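Local structure of ORF48 (Lactococcus phage TP901-1, 3UH8) at residues Lys43-Leu54 and Trp108-Tyr119. The protein is a structural protein of the phage baseplate, which probably serves in host adhesion, and has an N-terminal domain of immunoglobulin-like fold. Numbering follows the deposited sequence.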
loop_
_atom_site.group_PDB
_atom_site.type_symbol
_atom_site.label_atom_id
_atom_site.label_comp_id
_atom_site.label_asym_id
_atom_site.label_seq_id
_atom_site.Cartn_x
_atom_site.Cartn_y
_atom_site.Cartn_z
ATOM N N LYS A 43 -0.460 -12.490 -6.579
ATOM C CA LYS A 43 -0.102 -13.149 -5.329
ATOM C C LYS A 43 -1.307 -13.364 -4.436
ATOM O O LYS A 43 -1.984 -12.404 -4.044
ATOM C CB LYS A 43 1.015 -12.385 -4.591
ATOM C CG LYS A 43 1.238 -12.856 -3.155
ATOM C CD LYS A 43 2.499 -13.667 -3.002
ATOM C CE LYS A 43 2.416 -14.652 -1.862
ATOM N NZ LYS A 43 3.755 -15.172 -1.482
ATOM N N ASN A 44 -1.565 -14.631 -4.112
ATOM C CA ASN A 44 -2.625 -15.041 -3.208
ATOM C C ASN A 44 -2.181 -14.705 -1.789
ATOM O O ASN A 44 -1.082 -15.104 -1.378
ATOM C CB ASN A 44 -2.865 -16.555 -3.331
ATOM C CG ASN A 44 -4.116 -16.943 -4.072
ATOM O OD1 ASN A 44 -4.257 -16.717 -5.278
ATOM N ND2 ASN A 44 -4.991 -17.657 -3.395
ATOM N N PHE A 45 -2.991 -13.958 -1.037
ATOM C CA PHE A 45 -2.669 -13.653 0.351
ATOM C C PHE A 45 -3.845 -14.028 1.252
ATOM O O PHE A 45 -4.158 -13.340 2.223
ATOM C CB PHE A 45 -2.111 -12.224 0.550
ATOM C CG PHE A 45 -2.918 -11.084 -0.023
ATOM C CD1 PHE A 45 -3.881 -10.437 0.743
ATOM C CD2 PHE A 45 -2.664 -10.603 -1.301
ATOM C CE1 PHE A 45 -4.601 -9.355 0.225
ATOM C CE2 PHE A 45 -3.387 -9.525 -1.820
ATOM C CZ PHE A 45 -4.352 -8.909 -1.055
ATOM N N GLU A 46 -4.473 -15.184 0.922
ATOM C CA GLU A 46 -5.612 -15.777 1.631
ATOM C C GLU A 46 -5.198 -16.112 3.052
ATOM O O GLU A 46 -4.153 -16.734 3.272
ATOM C CB GLU A 46 -6.108 -17.052 0.919
ATOM C CG GLU A 46 -6.393 -16.859 -0.560
ATOM C CD GLU A 46 -7.227 -17.916 -1.261
ATOM O OE1 GLU A 46 -7.517 -18.973 -0.653
ATOM O OE2 GLU A 46 -7.566 -17.691 -2.444
ATOM N N GLY A 47 -6.003 -15.650 4.002
ATOM C CA GLY A 47 -5.747 -15.830 5.422
ATOM C C GLY A 47 -4.795 -14.795 5.990
ATOM O O GLY A 47 -4.433 -14.875 7.166
ATOM N N LEU A 48 -4.377 -13.818 5.157
ATOM C CA LEU A 48 -3.476 -12.737 5.559
ATOM C C LEU A 48 -4.142 -11.377 5.412
ATOM O O LEU A 48 -4.936 -11.161 4.490
ATOM C CB LEU A 48 -2.138 -12.768 4.791
ATOM C CG LEU A 48 -1.252 -14.017 4.937
ATOM C CD1 LEU A 48 -0.065 -13.947 4.006
ATOM C CD2 LEU A 48 -0.761 -14.196 6.360
ATOM N N GLN A 49 -3.807 -10.463 6.330
ATOM C CA GLN A 49 -4.325 -9.102 6.390
ATOM C C GLN A 49 -3.278 -8.104 5.874
ATOM O O GLN A 49 -2.167 -8.064 6.410
ATOM C CB GLN A 49 -4.754 -8.782 7.836
ATOM C CG GLN A 49 -5.093 -7.322 8.142
ATOM C CD GLN A 49 -6.345 -6.837 7.466
ATOM O OE1 GLN A 49 -7.337 -7.562 7.340
ATOM N NE2 GLN A 49 -6.323 -5.588 7.027
ATOM N N PRO A 50 -3.601 -7.296 4.836
ATOM C CA PRO A 50 -2.618 -6.317 4.345
ATOM C C PRO A 50 -2.523 -5.076 5.227
ATOM O O PRO A 50 -3.525 -4.618 5.778
ATOM C CB PRO A 50 -3.106 -5.979 2.934
ATOM C CG PRO A 50 -4.533 -6.379 2.891
ATOM C CD PRO A 50 -4.871 -7.216 4.085
ATOM N N PHE A 51 -1.305 -4.542 5.361
ATOM C CA PHE A 51 -1.026 -3.356 6.162
ATOM C C PHE A 51 -0.264 -2.317 5.361
ATOM O O PHE A 51 0.701 -2.653 4.672
ATOM C CB PHE A 51 -0.239 -3.730 7.428
ATOM C CG PHE A 51 -1.086 -4.281 8.548
ATOM C CD1 PHE A 51 -1.587 -3.444 9.537
ATOM C CD2 PHE A 51 -1.385 -5.634 8.616
ATOM C CE1 PHE A 51 -2.373 -3.955 10.574
ATOM C CE2 PHE A 51 -2.159 -6.145 9.662
ATOM C CZ PHE A 51 -2.658 -5.300 10.626
ATOM N N PHE A 52 -0.701 -1.056 5.450
ATOM C CA PHE A 52 -0.039 0.057 4.782
ATOM C C PHE A 52 1.047 0.568 5.723
ATOM O O PHE A 52 0.737 1.087 6.798
ATOM C CB PHE A 52 -1.043 1.168 4.414
ATOM C CG PHE A 52 -0.410 2.438 3.891
ATOM C CD1 PHE A 52 0.009 2.534 2.569
ATOM C CD2 PHE A 52 -0.224 3.536 4.723
ATOM C CE1 PHE A 52 0.598 3.705 2.089
ATOM C CE2 PHE A 52 0.356 4.711 4.237
ATOM C CZ PHE A 52 0.766 4.788 2.925
ATOM N N CYS A 53 2.315 0.388 5.332
ATOM C CA CYS A 53 3.449 0.826 6.135
ATOM C C CYS A 53 4.135 2.016 5.474
ATOM O O CYS A 53 4.871 1.846 4.502
ATOM C CB CYS A 53 4.420 -0.326 6.391
ATOM S SG CYS A 53 3.675 -1.765 7.201
ATOM N N LEU A 54 3.835 3.228 5.970
ATOM C CA LEU A 54 4.436 4.462 5.471
ATOM C C LEU A 54 5.785 4.621 6.140
ATOM O O LEU A 54 5.889 4.499 7.370
ATOM C CB LEU A 54 3.541 5.696 5.720
ATOM C CG LEU A 54 4.149 7.085 5.412
ATOM C CD1 LEU A 54 4.303 7.330 3.909
ATOM C CD2 LEU A 54 3.338 8.182 6.043
ATOM N N TRP A 108 -0.155 -9.364 15.571
ATOM C CA TRP A 108 0.023 -9.569 14.134
ATOM C C TRP A 108 1.457 -9.968 13.812
ATOM O O TRP A 108 2.394 -9.427 14.404
ATOM C CB TRP A 108 -0.388 -8.312 13.358
ATOM C CG TRP A 108 -1.862 -8.047 13.396
ATOM C CD1 TRP A 108 -2.523 -7.201 14.240
ATOM C CD2 TRP A 108 -2.866 -8.671 12.587
ATOM N NE1 TRP A 108 -3.877 -7.252 13.997
ATOM C CE2 TRP A 108 -4.117 -8.145 12.985
ATOM C CE3 TRP A 108 -2.833 -9.639 11.568
ATOM C CZ2 TRP A 108 -5.321 -8.549 12.396
ATOM C CZ3 TRP A 108 -4.027 -10.043 10.991
ATOM C CH2 TRP A 108 -5.252 -9.492 11.397
ATOM N N ILE A 109 1.623 -10.936 12.896
ATOM C CA ILE A 109 2.928 -11.443 12.471
ATOM C C ILE A 109 3.028 -11.478 10.953
ATOM O O ILE A 109 2.232 -12.157 10.303
ATOM C CB ILE A 109 3.248 -12.809 13.118
ATOM N N GLU A 110 4.002 -10.740 10.390
ATOM C CA GLU A 110 4.225 -10.650 8.948
ATOM C C GLU A 110 4.722 -11.956 8.340
ATOM O O GLU A 110 5.769 -12.470 8.739
ATOM C CB GLU A 110 5.176 -9.493 8.599
ATOM C CG GLU A 110 5.389 -9.339 7.103
ATOM C CD GLU A 110 6.663 -8.627 6.713
ATOM O OE1 GLU A 110 7.726 -9.288 6.688
ATOM O OE2 GLU A 110 6.596 -7.413 6.416
ATOM N N GLN A 111 3.974 -12.464 7.350
ATOM C CA GLN A 111 4.314 -13.678 6.611
ATOM C C GLN A 111 5.176 -13.334 5.402
ATOM O O GLN A 111 6.052 -14.118 5.036
ATOM C CB GLN A 111 3.038 -14.437 6.211
ATOM C CG GLN A 111 2.763 -15.719 7.018
ATOM C CD GLN A 111 3.144 -15.679 8.488
ATOM O OE1 GLN A 111 3.995 -16.449 8.949
ATOM N NE2 GLN A 111 2.529 -14.792 9.262
ATOM N N PHE A 112 4.941 -12.146 4.807
ATOM C CA PHE A 112 5.665 -11.578 3.664
ATOM C C PHE A 112 5.223 -10.125 3.423
ATOM O O PHE A 112 4.209 -9.684 3.973
ATOM C CB PHE A 112 5.488 -12.433 2.385
ATOM C CG PHE A 112 4.238 -12.161 1.585
ATOM C CD1 PHE A 112 4.292 -11.419 0.410
ATOM C CD2 PHE A 112 3.005 -12.642 2.005
ATOM C CE1 PHE A 112 3.132 -11.159 -0.325
ATOM C CE2 PHE A 112 1.848 -12.391 1.261
ATOM C CZ PHE A 112 1.920 -11.643 0.107
ATOM N N SER A 113 5.961 -9.401 2.568
ATOM C CA SER A 113 5.656 -8.011 2.233
ATOM C C SER A 113 6.036 -7.664 0.804
ATOM O O SER A 113 6.794 -8.401 0.168
ATOM C CB SER A 113 6.366 -7.064 3.198
ATOM O OG SER A 113 7.766 -7.297 3.236
ATOM N N THR A 114 5.508 -6.537 0.302
ATOM C CA THR A 114 5.848 -6.025 -1.022
ATOM C C THR A 114 7.148 -5.242 -0.868
ATOM O O THR A 114 7.566 -4.924 0.251
ATOM C CB THR A 114 4.755 -5.070 -1.576
ATOM O OG1 THR A 114 4.714 -3.868 -0.800
ATOM C CG2 THR A 114 3.375 -5.710 -1.668
ATOM N N ARG A 115 7.761 -4.892 -1.988
ATOM C CA ARG A 115 8.959 -4.073 -1.965
ATOM C C ARG A 115 8.510 -2.625 -1.953
ATOM O O ARG A 115 7.365 -2.350 -2.327
ATOM C CB ARG A 115 9.843 -4.411 -3.155
ATOM C CG ARG A 115 10.522 -5.756 -2.927
ATOM C CD ARG A 115 11.277 -6.271 -4.128
ATOM N NE ARG A 115 12.148 -5.250 -4.708
ATOM C CZ ARG A 115 13.473 -5.260 -4.632
ATOM N NH1 ARG A 115 14.103 -6.254 -4.019
ATOM N NH2 ARG A 115 14.181 -4.288 -5.193
ATOM N N THR A 116 9.362 -1.706 -1.458
ATOM C CA THR A 116 8.998 -0.289 -1.372
ATOM C C THR A 116 8.658 0.324 -2.724
ATOM O O THR A 116 9.174 -0.099 -3.760
ATOM C CB THR A 116 10.039 0.558 -0.618
ATOM O OG1 THR A 116 11.262 0.604 -1.353
ATOM C CG2 THR A 116 10.270 0.099 0.810
ATOM N N PHE A 117 7.756 1.298 -2.697
ATOM C CA PHE A 117 7.313 2.060 -3.850
ATOM C C PHE A 117 7.150 3.499 -3.403
ATOM O O PHE A 117 7.059 3.773 -2.200
ATOM C CB PHE A 117 5.996 1.498 -4.416
ATOM C CG PHE A 117 4.761 1.734 -3.576
ATOM C CD1 PHE A 117 4.425 0.864 -2.547
ATOM C CD2 PHE A 117 3.916 2.807 -3.837
ATOM C CE1 PHE A 117 3.283 1.084 -1.769
ATOM C CE2 PHE A 117 2.774 3.025 -3.060
ATOM C CZ PHE A 117 2.464 2.160 -2.033
ATOM N N HIS A 118 7.083 4.412 -4.365
ATOM C CA HIS A 118 6.918 5.817 -4.063
ATOM C C HIS A 118 5.621 6.371 -4.601
ATOM O O HIS A 118 5.122 5.907 -5.626
ATOM C CB HIS A 118 8.096 6.626 -4.609
ATOM C CG HIS A 118 9.386 6.393 -3.885
ATOM N ND1 HIS A 118 10.249 5.380 -4.264
ATOM C CD2 HIS A 118 9.940 7.078 -2.858
ATOM C CE1 HIS A 118 11.286 5.467 -3.445
ATOM N NE2 HIS A 118 11.146 6.478 -2.584
ATOM N N TYR A 119 5.086 7.379 -3.904
ATOM C CA TYR A 119 3.904 8.134 -4.297
ATOM C C TYR A 119 4.138 9.603 -3.965
ATOM O O TYR A 119 4.908 9.914 -3.051
ATOM C CB TYR A 119 2.603 7.569 -3.688
ATOM C CG TYR A 119 2.423 7.780 -2.200
ATOM C CD1 TYR A 119 1.731 8.882 -1.710
ATOM C CD2 TYR A 119 2.869 6.830 -1.284
ATOM C CE1 TYR A 119 1.528 9.063 -0.342
ATOM C CE2 TYR A 119 2.668 6.997 0.088
ATOM C CZ TYR A 119 1.995 8.116 0.553
ATOM O OH TYR A 119 1.810 8.301 1.898
#
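W108-Y119 turns a corner at Q111 and touches K43-L54 on both sides of it, without a backbone hydrogen bond between the two; CA atoms of L48 and Q111 are 7.9 Å apart. In this immunoglobulin-like, all-beta domain both segments pair instead with strand 92-103, and a type II turn from F45 to L48 (L48 N to F45 O, 3.0 Å) leads into strand 49-54. K43, bent at chi2 (106°), passes CG and CD by the rim of F112 at CZ and CE1 and brings CE and NZ over one face, ending in a cation-pi contact with NZ 4.1 Å from the ring centroid, almost on the normal; NZ also forms a salt bridge with E38. The F112 rim takes L48 CD1 in its plane at CE2 (3.7 Å), while L48 CD2 rests on Q111 CB. On W108, F51 drives its edge into the face of the five-membered ring, planes at 66°, and Q49 CB approaches W108 CZ3 obliquely (3.5 Å). Farther along, buried Y119 comes from the direction opposite to F52, whose ring stacks on Y81. Y119 OH, hydrogen-bonded to A87 O, lies at the edge of the F52 ring, in its plane, 3.8 Å from F52 CZ, and L54 CD1 sits 3.3 Å from Y119 OH.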